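Local coordinates for Pbp related beta-lactamase (Pyrococcus abyssi, PDB 2QMI), which probably cleaves peptides as an octameric, self-compartmentalizing serine hydrolase related to penicillin-binding proteins and beta-lactamases, at residues S8-K13 against S335-Y340; I22-I27 against M339-L344; G375-E380 against E440-I445; V387-A392 against T398-L403. One frame throughout, in Å; residues are numbered along the deposited sequence.

Interaction 1 (S8-K13 against S335-Y340)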
loop_
_atom_site.group_PDB
_atom_site.type_symbol
_atom_site.label_atom_id
_atom_site.label_comp_id
_atom_site.label_asym_id
_atom_site.label_seq_id
_atom_site.Cartn_x
_atom_site.Cartn_y
_atom_site.Cartn_z
ATOM N N SER A 8 10.491 -29.716 32.296
ATOM C CA SER A 8 10.149 -30.019 30.912
ATOM C C SER A 8 8.926 -29.185 30.531
ATOM O O SER A 8 8.912 -28.489 29.513
ATOM C CB SER A 8 9.827 -31.512 30.773
ATOM O OG SER A 8 9.855 -31.927 29.420
ATOM N N PHE A 9 7.902 -29.257 31.370
ATOM C CA PHE A 9 6.665 -28.519 31.151
ATOM C C PHE A 9 6.921 -27.020 31.008
ATOM O O PHE A 9 6.443 -26.377 30.068
ATOM C CB PHE A 9 5.712 -28.765 32.327
ATOM C CG PHE A 9 4.545 -27.816 32.379
ATOM C CD1 PHE A 9 3.497 -27.927 31.473
ATOM C CD2 PHE A 9 4.494 -26.817 33.348
ATOM C CE1 PHE A 9 2.413 -27.059 31.536
ATOM C CE2 PHE A 9 3.420 -25.948 33.418
ATOM C CZ PHE A 9 2.375 -26.069 32.512
ATOM N N ILE A 10 7.676 -26.473 31.956
ATOM C CA ILE A 10 7.993 -25.051 31.973
ATOM C C ILE A 10 8.696 -24.549 30.716
ATOM O O ILE A 10 8.302 -23.529 30.152
ATOM C CB ILE A 10 8.839 -24.704 33.222
ATOM C CG1 ILE A 10 7.977 -24.893 34.479
ATOM C CG2 ILE A 10 9.373 -23.277 33.131
ATOM C CD1 ILE A 10 8.748 -24.798 35.786
ATOM N N VAL A 11 9.719 -25.267 30.266
ATOM C CA VAL A 11 10.459 -24.857 29.083
ATOM C C VAL A 11 9.633 -24.942 27.796
ATOM O O VAL A 11 9.849 -24.174 26.856
ATOM C CB VAL A 11 11.743 -25.692 28.930
ATOM C CG1 VAL A 11 12.450 -25.339 27.622
ATOM C CG2 VAL A 11 12.667 -25.426 30.110
ATOM N N GLU A 12 8.688 -25.876 27.759
ATOM C CA GLU A 12 7.838 -26.049 26.593
ATOM C C GLU A 12 6.804 -24.924 26.516
ATOM O O GLU A 12 6.467 -24.455 25.423
ATOM C CB GLU A 12 7.136 -27.415 26.644
ATOM C CG GLU A 12 8.102 -28.603 26.746
ATOM C CD GLU A 12 7.398 -29.950 26.666
ATOM O OE1 GLU A 12 6.475 -30.201 27.474
ATOM O OE2 GLU A 12 7.767 -30.764 25.792
ATOM N N LYS A 13 6.298 -24.494 27.668
ATOM C CA LYS A 13 5.313 -23.420 27.692
ATOM C C LYS A 13 5.936 -22.084 27.318
ATOM O O LYS A 13 5.322 -21.290 26.597
ATOM C CB LYS A 13 4.649 -23.319 29.070
ATOM C CG LYS A 13 3.623 -24.417 29.323
ATOM C CD LYS A 13 2.545 -24.400 28.234
ATOM C CE LYS A 13 1.570 -25.544 28.377
ATOM N NZ LYS A 13 0.619 -25.582 27.227
ATOM N N SER A 335 -0.227 -18.658 37.441
ATOM C CA SER A 335 -1.082 -19.491 38.278
ATOM C C SER A 335 -1.115 -20.927 37.759
ATOM O O SER A 335 -1.078 -21.875 38.541
ATOM C CB SER A 335 -2.501 -18.923 38.327
ATOM O OG SER A 335 -3.140 -19.051 37.072
ATOM N N TYR A 336 -1.176 -21.080 36.438
ATOM C CA TYR A 336 -1.198 -22.398 35.807
ATOM C C TYR A 336 0.071 -23.170 36.152
ATOM O O TYR A 336 0.022 -24.361 36.476
ATOM C CB TYR A 336 -1.340 -22.250 34.288
ATOM C CG TYR A 336 -2.707 -21.766 33.844
ATOM C CD1 TYR A 336 -3.667 -21.381 34.776
ATOM C CD2 TYR A 336 -3.038 -21.694 32.491
ATOM C CE1 TYR A 336 -4.919 -20.941 34.377
ATOM C CE2 TYR A 336 -4.294 -21.252 32.077
ATOM C CZ TYR A 336 -5.225 -20.879 33.028
ATOM O OH TYR A 336 -6.471 -20.460 32.641
ATOM N N ILE A 337 1.208 -22.485 36.088
ATOM C CA ILE A 337 2.483 -23.101 36.429
ATOM C C ILE A 337 2.480 -23.471 37.919
ATOM O O ILE A 337 2.853 -24.581 38.301
ATOM C CB ILE A 337 3.650 -22.136 36.136
ATOM C CG1 ILE A 337 3.714 -21.865 34.628
ATOM C CG2 ILE A 337 4.959 -22.718 36.655
ATOM C CD1 ILE A 337 4.851 -20.969 34.197
ATOM N N ALA A 338 2.040 -22.538 38.755
ATOM C CA ALA A 338 1.988 -22.775 40.193
ATOM C C ALA A 338 1.146 -24.009 40.517
ATOM O O ALA A 338 1.565 -24.874 41.288
ATOM C CB ALA A 338 1.418 -21.553 40.903
ATOM N N MET A 339 -0.039 -24.092 39.919
ATOM C CA MET A 339 -0.934 -25.211 40.170
ATOM C C MET A 339 -0.388 -26.551 39.661
ATOM O O MET A 339 -0.658 -27.598 40.249
ATOM C CB MET A 339 -2.309 -24.901 39.579
ATOM C CG MET A 339 -2.885 -23.602 40.131
ATOM S SD MET A 339 -4.485 -23.112 39.458
ATOM C CE MET A 339 -5.217 -22.248 40.843
ATOM N N TYR A 340 0.398 -26.509 38.589
ATOM C CA TYR A 340 1.005 -27.710 38.025
ATOM C C TYR A 340 1.964 -28.294 39.075
ATOM O O TYR A 340 2.003 -29.504 39.298
ATOM C CB TYR A 340 1.791 -27.349 36.756
ATOM C CG TYR A 340 2.199 -28.526 35.891
ATOM C CD1 TYR A 340 1.414 -28.924 34.808
ATOM C CD2 TYR A 340 3.383 -29.225 36.138
ATOM C CE1 TYR A 340 1.799 -29.987 33.981
ATOM C CE2 TYR A 340 3.780 -30.291 35.319
ATOM C CZ TYR A 340 2.982 -30.658 34.243
ATOM O OH TYR A 340 3.382 -31.669 33.406
#
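F9 and Y340 each swing CG trans to their own backbone nitrogen (chi1 166° and -166°), which sends both rings into the gap between helix 3-16 and helix 334-345. In the beta-lactamase-like fold these are the first helix of the chain and a late helix packed beside it, running nearly antiparallel. The axes of the two short segments come no closer than 11.3 Å, a wide spacing that the aromatic pair fills. The rings form a face-to-face stack with centroids 3.8 Å apart. Their planes differ by 2°, and the height of about 3.7 Å almost equals the centroid separation, so there is little lateral slip. F9 CB extends the overlap as an off-centre CH-pi donor to the Y340 ring. On the opposite face of the F9 ring lies K13 CG, so the phenyl group is sandwiched between the tyrosine and the aliphatic start of the lysine. The NZ of K13 goes on to a salt bridge with E360. Y340 is anchored at its far end, where OH is hydrogen-bonded to E351 OE2, while L6 of the first helix packs against it. I337 approaches the F9 ring at its edge, near the ring plane, with its CA 4.2 Å from F9 CE2. Beside the stack, I10, the next residue after F9, brings CG1 to 4.3 Å from I337 CG2.

Interaction 2 (I22-I27 against M339-L344)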
loop_
_atom_site.group_PDB
_atom_site.type_symbol
_atom_site.label_atom_id
_atom_site.label_comp_id
_atom_site.label_asym_id
_atom_site.label_seq_id
_atom_site.Cartn_x
_atom_site.Cartn_y
_atom_site.Cartn_z
ATOM N N ILE A 22 11.318 -16.803 33.659
ATOM C CA ILE A 22 10.420 -17.192 34.741
ATOM C C ILE A 22 11.190 -17.661 35.981
ATOM O O ILE A 22 12.262 -18.253 35.869
ATOM C CB ILE A 22 9.485 -18.350 34.297
ATOM C CG1 ILE A 22 8.305 -17.802 33.494
ATOM C CG2 ILE A 22 9.012 -19.144 35.510
ATOM C CD1 ILE A 22 7.336 -18.870 32.992
ATOM N N SER A 23 10.636 -17.395 37.161
ATOM C CA SER A 23 11.255 -17.829 38.410
ATOM C C SER A 23 10.213 -18.551 39.244
ATOM O O SER A 23 9.032 -18.210 39.196
ATOM C CB SER A 23 11.805 -16.636 39.194
ATOM O OG SER A 23 13.041 -16.208 38.655
ATOM N N ILE A 24 10.648 -19.546 40.008
ATOM C CA ILE A 24 9.732 -20.304 40.855
ATOM C C ILE A 24 10.420 -20.862 42.101
ATOM O O ILE A 24 11.576 -21.291 42.053
ATOM C CB ILE A 24 9.094 -21.484 40.066
ATOM C CG1 ILE A 24 8.116 -22.261 40.957
ATOM C CG2 ILE A 24 10.186 -22.405 39.547
ATOM C CD1 ILE A 24 7.383 -23.397 40.244
ATOM N N SER A 25 9.713 -20.831 43.224
ATOM C CA SER A 25 10.249 -21.384 44.464
ATOM C C SER A 25 9.164 -22.279 45.054
ATOM O O SER A 25 7.972 -21.993 44.911
ATOM C CB SER A 25 10.639 -20.271 45.444
ATOM O OG SER A 25 9.526 -19.480 45.805
ATOM N N ILE A 26 9.571 -23.382 45.678
ATOM C CA ILE A 26 8.609 -24.315 46.270
ATOM C C ILE A 26 8.874 -24.540 47.750
ATOM O O ILE A 26 10.016 -24.752 48.160
ATOM C CB ILE A 26 8.645 -25.694 45.581
ATOM C CG1 ILE A 26 8.484 -25.539 44.071
ATOM C CG2 ILE A 26 7.511 -26.566 46.111
ATOM C CD1 ILE A 26 8.451 -26.867 43.340
ATOM N N ILE A 27 7.804 -24.506 48.539
ATOM C CA ILE A 27 7.891 -24.706 49.980
ATOM C C ILE A 27 7.224 -26.007 50.408
ATOM O O ILE A 27 6.034 -26.221 50.151
ATOM C CB ILE A 27 7.180 -23.585 50.763
ATOM C CG1 ILE A 27 7.563 -22.215 50.213
ATOM C CG2 ILE A 27 7.545 -23.682 52.236
ATOM C CD1 ILE A 27 6.808 -21.094 50.866
ATOM N N MET A 339 -0.039 -24.092 39.919
ATOM C CA MET A 339 -0.934 -25.211 40.170
ATOM C C MET A 339 -0.388 -26.551 39.661
ATOM O O MET A 339 -0.658 -27.598 40.249
ATOM C CB MET A 339 -2.309 -24.901 39.579
ATOM C CG MET A 339 -2.885 -23.602 40.131
ATOM S SD MET A 339 -4.485 -23.112 39.458
ATOM C CE MET A 339 -5.217 -22.248 40.843
ATOM N N TYR A 340 0.398 -26.509 38.589
ATOM C CA TYR A 340 1.005 -27.710 38.025
ATOM C C TYR A 340 1.964 -28.294 39.075
ATOM O O TYR A 340 2.003 -29.504 39.298
ATOM C CB TYR A 340 1.791 -27.349 36.756
ATOM C CG TYR A 340 2.199 -28.526 35.891
ATOM C CD1 TYR A 340 1.414 -28.924 34.808
ATOM C CD2 TYR A 340 3.383 -29.225 36.138
ATOM C CE1 TYR A 340 1.799 -29.987 33.981
ATOM C CE2 TYR A 340 3.780 -30.291 35.319
ATOM C CZ TYR A 340 2.982 -30.658 34.243
ATOM O OH TYR A 340 3.382 -31.669 33.406
ATOM N N ALA A 341 2.742 -27.421 39.709
ATOM C CA ALA A 341 3.688 -27.843 40.734
ATOM C C ALA A 341 2.920 -28.353 41.961
ATOM O O ALA A 341 3.219 -29.432 42.485
ATOM C CB ALA A 341 4.601 -26.679 41.118
ATOM N N LEU A 342 1.928 -27.586 42.412
ATOM C CA LEU A 342 1.127 -27.992 43.562
ATOM C C LEU A 342 0.538 -29.383 43.353
ATOM O O LEU A 342 0.565 -30.214 44.261
ATOM C CB LEU A 342 0.009 -26.981 43.819
ATOM C CG LEU A 342 0.471 -25.620 44.347
ATOM C CD1 LEU A 342 -0.663 -24.621 44.285
ATOM C CD2 LEU A 342 0.978 -25.778 45.767
ATOM N N ALA A 343 0.016 -29.639 42.157
ATOM C CA ALA A 343 -0.562 -30.941 41.836
ATOM C C ALA A 343 0.470 -32.057 41.996
ATOM O O ALA A 343 0.177 -33.109 42.577
ATOM C CB ALA A 343 -1.096 -30.937 40.417
ATOM N N LEU A 344 1.672 -31.832 41.474
ATOM C CA LEU A 344 2.738 -32.820 41.575
ATOM C C LEU A 344 3.033 -33.129 43.036
ATOM O O LEU A 344 3.112 -34.293 43.438
ATOM C CB LEU A 344 3.998 -32.301 40.887
ATOM C CG LEU A 344 3.893 -32.160 39.370
ATOM C CD1 LEU A 344 5.171 -31.527 38.830
ATOM C CD2 LEU A 344 3.659 -33.529 38.744
#
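Strand 21-28 passes helix 334-345 with I26 and A341 as the nearest CA pair of the two segments, 8.2 Å apart. I24 and I26, two residues apart on the strand, turn their CB atoms toward the helix, and both end on the single methyl of A341. I24 reaches it fully extended, with chi1 and chi2 both near 180°, and its CD1 stops 4.4 Å from A341 CB. I26 takes a different first torsion (chi1 -53°) and brings its own CD1 to 4.4 Å from the same A341 CB. The two side chains therefore converge: I24 CB and I26 CB are 6.9 Å apart, whereas I24 CD1 and I26 CD1 are 4.8 Å apart. In the beta-lactamase and penicillin-binding protein fold this is a terminal helix lying on one face of the central antiparallel sheet. Strand 21-28 sits between strands 31-38 and 321-327, bonded through its backbone to K36 on one side and A324 on the other. S23 and S25 alternate onto the other sheet face, where S25 OG bonds V241 O at the start of helix 241-252. L342 adds to the helix-sheet layer by touching V323. Only 69 Å² is buried between the two segments, and the atoms that meet are methyl groups. Methyl contacts at this distance carry little directional preference, so the helix position probably depends on shape and on its other neighbours, with the small alanine letting the backbones come close.

Interaction 3 (G375-E380 against E440-I445); sequences GTIKFE and ERYRLI
The closing seam of the eight-stranded antiparallel barrel in the octamerisation domain brings I377 and F379 against Y442 and L444. Strand 368-371 lies between strands 378-384 and 442-446, so F379 and L444 point to the interior from strands two apart and meet over strand 368-371, with CA atoms 8.0 Å apart. The tightest apolar approach is L444 CD1 to F379 CD2, at 3.4 Å. L444 CD2 reaches the same ring and also meets I377 CG1 at 3.9 Å, so this second methyl bridges the ring and the isoleucine. L390 and A392 add further packing around the phenyl ring. I377 places CG1 between its backbone nitrogen and carbonyl carbon (chi1 52°). Its CD1 then lies at the edge of the F379 ring, in plane, and touches Y442 CD1 at 3.5 Å. The tyrosine belongs to the barrel end and also to the assembly, since its OH is hydrogen-bonded to E118 OE2 of a neighbouring subunit. Over the centre of one face of its ring sits R441 CG, which joins the tyrosine to a local ion pair. R441 grips E440 side-on: NH2 to OE2 at 3.0 Å and NE to OE1 at 2.7 Å, both on syn sides of the carboxylate. E440 OE1 accepts a second bond from R441 N at 2.8 Å, on its anti side, and both donors approach from the same face of the carboxylate plane.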
loop_
_atom_site.group_PDB
_atom_site.type_symbol
_atom_site.label_atom_id
_atom_site.label_comp_id
_atom_site.label_asym_id
_atom_site.label_seq_id
_atom_site.Cartn_x
_atom_site.Cartn_y
_atom_site.Cartn_z
ATOM N N GLY A 375 -12.549 -32.002 -1.895
ATOM C CA GLY A 375 -12.188 -30.592 -1.901
ATOM C C GLY A 375 -13.158 -29.545 -2.434
ATOM O O GLY A 375 -12.720 -28.500 -2.917
ATOM N N THR A 376 -14.462 -29.792 -2.337
ATOM C CA THR A 376 -15.439 -28.818 -2.818
ATOM C C THR A 376 -15.419 -27.518 -2.013
ATOM O O THR A 376 -15.318 -26.426 -2.580
ATOM C CB THR A 376 -16.871 -29.376 -2.777
ATOM O OG1 THR A 376 -17.127 -29.930 -1.482
ATOM C CG2 THR A 376 -17.062 -30.437 -3.853
ATOM N N ILE A 377 -15.537 -27.632 -0.694
ATOM C CA ILE A 377 -15.521 -26.452 0.167
ATOM C C ILE A 377 -14.356 -26.519 1.139
ATOM O O ILE A 377 -13.964 -27.605 1.580
ATOM C CB ILE A 377 -16.844 -26.298 0.950
ATOM C CG1 ILE A 377 -17.185 -27.599 1.685
ATOM C CG2 ILE A 377 -17.962 -25.902 -0.008
ATOM C CD1 ILE A 377 -18.483 -27.533 2.454
ATOM N N LYS A 378 -13.805 -25.352 1.468
ATOM C CA LYS A 378 -12.650 -25.265 2.364
ATOM C C LYS A 378 -12.906 -24.409 3.600
ATOM O O LYS A 378 -13.457 -23.300 3.501
ATOM C CB LYS A 378 -11.442 -24.683 1.614
ATOM C CG LYS A 378 -11.252 -25.204 0.200
ATOM C CD LYS A 378 -12.246 -24.579 -0.771
ATOM C CE LYS A 378 -12.150 -25.235 -2.149
ATOM N NZ LYS A 378 -10.763 -25.143 -2.696
ATOM N N PHE A 379 -12.478 -24.924 4.753
ATOM C CA PHE A 379 -12.637 -24.241 6.032
ATOM C C PHE A 379 -11.353 -24.321 6.844
ATOM O O PHE A 379 -10.557 -25.238 6.666
ATOM C CB PHE A 379 -13.734 -24.906 6.863
ATOM C CG PHE A 379 -15.116 -24.714 6.323
ATOM C CD1 PHE A 379 -15.933 -23.707 6.821
ATOM C CD2 PHE A 379 -15.616 -25.560 5.339
ATOM C CE1 PHE A 379 -17.234 -23.550 6.351
ATOM C CE2 PHE A 379 -16.917 -25.411 4.861
ATOM C CZ PHE A 379 -17.728 -24.405 5.367
ATOM N N GLU A 380 -11.155 -23.360 7.739
ATOM C CA GLU A 380 -9.992 -23.390 8.609
ATOM C C GLU A 380 -10.449 -23.208 10.047
ATOM O O GLU A 380 -11.255 -22.328 10.344
ATOM C CB GLU A 380 -8.973 -22.301 8.265
ATOM C CG GLU A 380 -7.902 -22.169 9.352
ATOM C CD GLU A 380 -6.487 -22.045 8.814
ATOM O OE1 GLU A 380 -6.107 -20.931 8.373
ATOM O OE2 GLU A 380 -5.759 -23.071 8.832
ATOM N N GLU A 440 -23.717 -29.434 11.145
ATOM C CA GLU A 440 -25.029 -29.335 10.519
ATOM C C GLU A 440 -25.115 -30.304 9.339
ATOM O O GLU A 440 -25.115 -31.520 9.539
ATOM C CB GLU A 440 -25.332 -27.904 10.058
ATOM C CG GLU A 440 -26.777 -27.752 9.561
ATOM C CD GLU A 440 -26.874 -27.051 8.211
ATOM O OE1 GLU A 440 -25.961 -27.235 7.375
ATOM O OE2 GLU A 440 -27.870 -26.328 7.985
ATOM N N ARG A 441 -25.160 -29.781 8.117
ATOM C CA ARG A 441 -25.266 -30.636 6.934
ATOM C C ARG A 441 -23.948 -31.166 6.386
ATOM O O ARG A 441 -23.928 -32.181 5.703
ATOM C CB ARG A 441 -25.970 -29.887 5.796
ATOM C CG ARG A 441 -25.047 -28.935 5.021
ATOM C CD ARG A 441 -25.833 -27.992 4.110
ATOM N NE ARG A 441 -26.842 -27.260 4.868
ATOM C CZ ARG A 441 -27.810 -26.524 4.332
ATOM N NH1 ARG A 441 -27.912 -26.402 3.013
ATOM N NH2 ARG A 441 -28.699 -25.934 5.126
ATOM N N TYR A 442 -22.847 -30.493 6.683
ATOM C CA TYR A 442 -21.558 -30.887 6.123
ATOM C C TYR A 442 -20.676 -31.864 6.897
ATOM O O TYR A 442 -20.861 -32.106 8.087
ATOM C CB TYR A 442 -20.726 -29.633 5.857
ATOM C CG TYR A 442 -21.443 -28.521 5.115
ATOM C CD1 TYR A 442 -21.608 -28.568 3.733
ATOM C CD2 TYR A 442 -21.915 -27.397 5.797
ATOM C CE1 TYR A 442 -22.214 -27.526 3.045
ATOM C CE2 TYR A 442 -22.529 -26.340 5.111
ATOM C CZ TYR A 442 -22.671 -26.414 3.737
ATOM O OH TYR A 442 -23.255 -25.376 3.053
ATOM N N ARG A 443 -19.714 -32.423 6.171
ATOM C CA ARG A 443 -18.693 -33.304 6.723
ATOM C C ARG A 443 -17.411 -32.687 6.165
ATOM O O ARG A 443 -17.328 -32.416 4.967
ATOM C CB ARG A 443 -18.810 -34.749 6.224
ATOM C CG ARG A 443 -17.594 -35.584 6.661
ATOM C CD ARG A 443 -17.625 -37.037 6.197
ATOM N NE ARG A 443 -16.468 -37.775 6.708
ATOM C CZ ARG A 443 -16.239 -39.070 6.500
ATOM N NH1 ARG A 443 -17.084 -39.796 5.785
ATOM N NH2 ARG A 443 -15.163 -39.644 7.016
ATOM N N LEU A 444 -16.432 -32.457 7.029
ATOM C CA LEU A 444 -15.164 -31.853 6.622
ATOM C C LEU A 444 -13.994 -32.631 7.233
ATOM O O LEU A 444 -14.063 -33.067 8.382
ATOM C CB LEU A 444 -15.125 -30.393 7.084
ATOM C CG LEU A 444 -16.279 -29.522 6.575
ATOM C CD1 LEU A 444 -16.360 -28.233 7.376
ATOM C CD2 LEU A 444 -16.082 -29.237 5.095
ATOM N N ILE A 445 -12.920 -32.799 6.470
ATOM C CA ILE A 445 -11.774 -33.550 6.965
ATOM C C ILE A 445 -10.489 -32.732 6.924
ATOM O O ILE A 445 -10.052 -32.288 5.857
ATOM C CB ILE A 445 -11.576 -34.843 6.152
ATOM C CG1 ILE A 445 -12.871 -35.663 6.169
ATOM C CG2 ILE A 445 -10.402 -35.651 6.726
ATOM C CD1 ILE A 445 -12.839 -36.877 5.252
#

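Interaction 4 (V387-A392 against T398-L403); sequences VVYLRA and TYTIPL
V388 and L403 exchange a pair of backbone bonds, V388 N to L403 O at 3.1 Å and L403 N to V388 O at 2.7 Å; the former is nearly straight, with 173° at the hydrogen. Two residues on, L390 N gives to I401 O at 3.0 Å, and I401 N returns a bond to L390 O at 2.9 Å. The ladder ends with A392 N to Y399 O at 2.9 Å. T398 sets OG1 trans to its nitrogen (chi1 178°), and its hydroxyl donates a hydrogen bond from OG1 to A392 O at 2.6 Å, almost in line with the carbonyl bond. Together these bonds define a beta hairpin of the closed octamerisation barrel, strand 387-392 turning back into strand 400-408. P402 occupies a non-hydrogen-bonded pair with Y389, where the lack of an N-H costs this ladder nothing. V388, L390, I401 and L403 share the face toward the barrel interior, and L390 packs there on L437 and F439 across it. Y389, R391, T400 and P402 lie on the other face. There the Y389 ring brings CD2 to T400 CG2 at 3.7 Å and CE2 near P402 CB, while V387 CG1 rests over one ring face. Y389 and P402 also pack reciprocally against P402 and Y389 of a neighbouring subunit. At the last backbone bond of the ladder the Y399 side chain also closes on its partner, CD1 lying 3.3 Å from A392 CB.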
loop_
_atom_site.group_PDB
_atom_site.type_symbol
_atom_site.label_atom_id
_atom_site.label_comp_id
_atom_site.label_asym_id
_atom_site.label_seq_id
_atom_site.Cartn_x
_atom_site.Cartn_y
_atom_site.Cartn_z
ATOM N N VAL A 387 -12.477 -20.477 22.962
ATOM C CA VAL A 387 -13.416 -20.576 21.851
ATOM C C VAL A 387 -12.818 -21.139 20.577
ATOM O O VAL A 387 -11.641 -20.931 20.274
ATOM C CB VAL A 387 -14.056 -19.190 21.554
ATOM C CG1 VAL A 387 -14.872 -19.235 20.275
ATOM C CG2 VAL A 387 -14.947 -18.781 22.729
ATOM N N VAL A 388 -13.640 -21.874 19.839
ATOM C CA VAL A 388 -13.209 -22.468 18.584
ATOM C C VAL A 388 -13.923 -21.739 17.458
ATOM O O VAL A 388 -15.147 -21.630 17.462
ATOM C CB VAL A 388 -13.572 -23.967 18.517
ATOM C CG1 VAL A 388 -13.056 -24.570 17.207
ATOM C CG2 VAL A 388 -12.987 -24.699 19.725
ATOM N N TYR A 389 -13.156 -21.233 16.499
ATOM C CA TYR A 389 -13.737 -20.509 15.378
ATOM C C TYR A 389 -13.651 -21.291 14.082
ATOM O O TYR A 389 -12.591 -21.806 13.730
ATOM C CB TYR A 389 -13.041 -19.160 15.182
ATOM C CG TYR A 389 -13.345 -18.122 16.246
ATOM C CD1 TYR A 389 -12.465 -17.896 17.313
ATOM C CD2 TYR A 389 -14.507 -17.352 16.176
ATOM C CE1 TYR A 389 -12.742 -16.921 18.284
ATOM C CE2 TYR A 389 -14.793 -16.386 17.134
ATOM C CZ TYR A 389 -13.911 -16.172 18.185
ATOM O OH TYR A 389 -14.220 -15.214 19.125
ATOM N N LEU A 390 -14.773 -21.377 13.374
ATOM C CA LEU A 390 -14.824 -22.067 12.090
ATOM C C LEU A 390 -15.093 -21.023 11.007
ATOM O O LEU A 390 -16.156 -20.400 10.991
ATOM C CB LEU A 390 -15.937 -23.113 12.098
ATOM C CG LEU A 390 -16.153 -23.887 10.797
ATOM C CD1 LEU A 390 -14.842 -24.519 10.341
ATOM C CD2 LEU A 390 -17.210 -24.952 11.024
ATOM N N ARG A 391 -14.134 -20.822 10.108
ATOM C CA ARG A 391 -14.304 -19.834 9.044
ATOM C C ARG A 391 -14.199 -20.434 7.642
ATOM O O ARG A 391 -13.540 -21.454 7.429
ATOM C CB ARG A 391 -13.270 -18.713 9.188
ATOM C CG ARG A 391 -13.598 -17.478 8.348
ATOM C CD ARG A 391 -12.366 -16.623 8.087
ATOM N NE ARG A 391 -11.350 -17.398 7.379
ATOM C CZ ARG A 391 -10.223 -16.889 6.888
ATOM N NH1 ARG A 391 -9.960 -15.592 7.026
ATOM N NH2 ARG A 391 -9.355 -17.679 6.259
ATOM N N ALA A 392 -14.843 -19.777 6.684
ATOM C CA ALA A 392 -14.840 -20.239 5.303
ATOM C C ALA A 392 -13.781 -19.540 4.451
ATOM O O ALA A 392 -13.704 -18.307 4.424
ATOM C CB ALA A 392 -16.213 -20.025 4.698
ATOM N N THR A 398 -15.972 -15.419 2.617
ATOM C CA THR A 398 -15.350 -15.919 3.846
ATOM C C THR A 398 -16.117 -15.449 5.086
ATOM O O THR A 398 -16.060 -14.271 5.438
ATOM C CB THR A 398 -13.871 -15.434 3.959
ATOM O OG1 THR A 398 -13.294 -15.899 5.190
ATOM C CG2 THR A 398 -13.799 -13.913 3.919
ATOM N N TYR A 399 -16.841 -16.358 5.742
ATOM C CA TYR A 399 -17.592 -15.995 6.952
ATOM C C TYR A 399 -17.106 -16.792 8.175
ATOM O O TYR A 399 -16.478 -17.844 8.018
ATOM C CB TYR A 399 -19.102 -16.194 6.730
ATOM C CG TYR A 399 -19.557 -17.634 6.657
ATOM C CD1 TYR A 399 -18.997 -18.522 5.735
ATOM C CD2 TYR A 399 -20.564 -18.112 7.509
ATOM C CE1 TYR A 399 -19.427 -19.857 5.660
ATOM C CE2 TYR A 399 -20.999 -19.444 7.442
ATOM C CZ TYR A 399 -20.427 -20.310 6.517
ATOM O OH TYR A 399 -20.846 -21.629 6.449
ATOM N N THR A 400 -17.400 -16.291 9.382
ATOM C CA THR A 400 -16.956 -16.932 10.632
ATOM C C THR A 400 -18.035 -17.288 11.663
ATOM O O THR A 400 -19.004 -16.542 11.851
ATOM C CB THR A 400 -15.907 -16.055 11.341
ATOM O OG1 THR A 400 -14.706 -16.027 10.561
ATOM C CG2 THR A 400 -15.585 -16.596 12.737
ATOM N N ILE A 401 -17.831 -18.423 12.341
ATOM C CA ILE A 401 -18.750 -18.928 13.363
ATOM C C ILE A 401 -18.039 -19.180 14.697
ATOM O O ILE A 401 -16.929 -19.730 14.726
ATOM C CB ILE A 401 -19.374 -20.275 12.933
ATOM C CG1 ILE A 401 -20.230 -20.086 11.684
ATOM C CG2 ILE A 401 -20.201 -20.863 14.070
ATOM C CD1 ILE A 401 -20.852 -21.376 11.180
ATOM N N PRO A 402 -18.669 -18.778 15.821
ATOM C CA PRO A 402 -18.102 -18.974 17.160
ATOM C C PRO A 402 -18.629 -20.276 17.758
ATOM O O PRO A 402 -19.841 -20.462 17.856
ATOM C CB PRO A 402 -18.602 -17.755 17.925
ATOM C CG PRO A 402 -19.983 -17.588 17.361
ATOM C CD PRO A 402 -19.769 -17.790 15.862
ATOM N N LEU A 403 -17.728 -21.174 18.149
ATOM C CA LEU A 403 -18.131 -22.455 18.735
ATOM C C LEU A 403 -17.720 -22.614 20.201
ATOM O O LEU A 403 -16.561 -22.391 20.569
ATOM C CB LEU A 403 -17.543 -23.615 17.927
ATOM C CG LEU A 403 -17.926 -23.746 16.450
ATOM C CD1 LEU A 403 -17.231 -24.972 15.879
ATOM C CD2 LEU A 403 -19.435 -23.874 16.293
#

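Overall arrangement
The contacts form two groups. Interactions 1 and 2 share helix 334-345, have centres 8 Å apart and touch where I337 CD1 meets I22 CD1 at 3.5 Å, so one helix joins the first helix to the sheet. Interactions 3 and 4 belong to the barrel, with centres 12 Å apart; E380 N lies 3.1 Å from R391 O, a probable hydrogen bond between adjacent strands. The groups do not touch: the nearest atoms of interactions 1 and 4 are about 11 Å apart. R441 of interaction 3 packs on Y160 of a neighbouring subunit, a residue that probably belongs to its active site, so the barrel end probably borders that site.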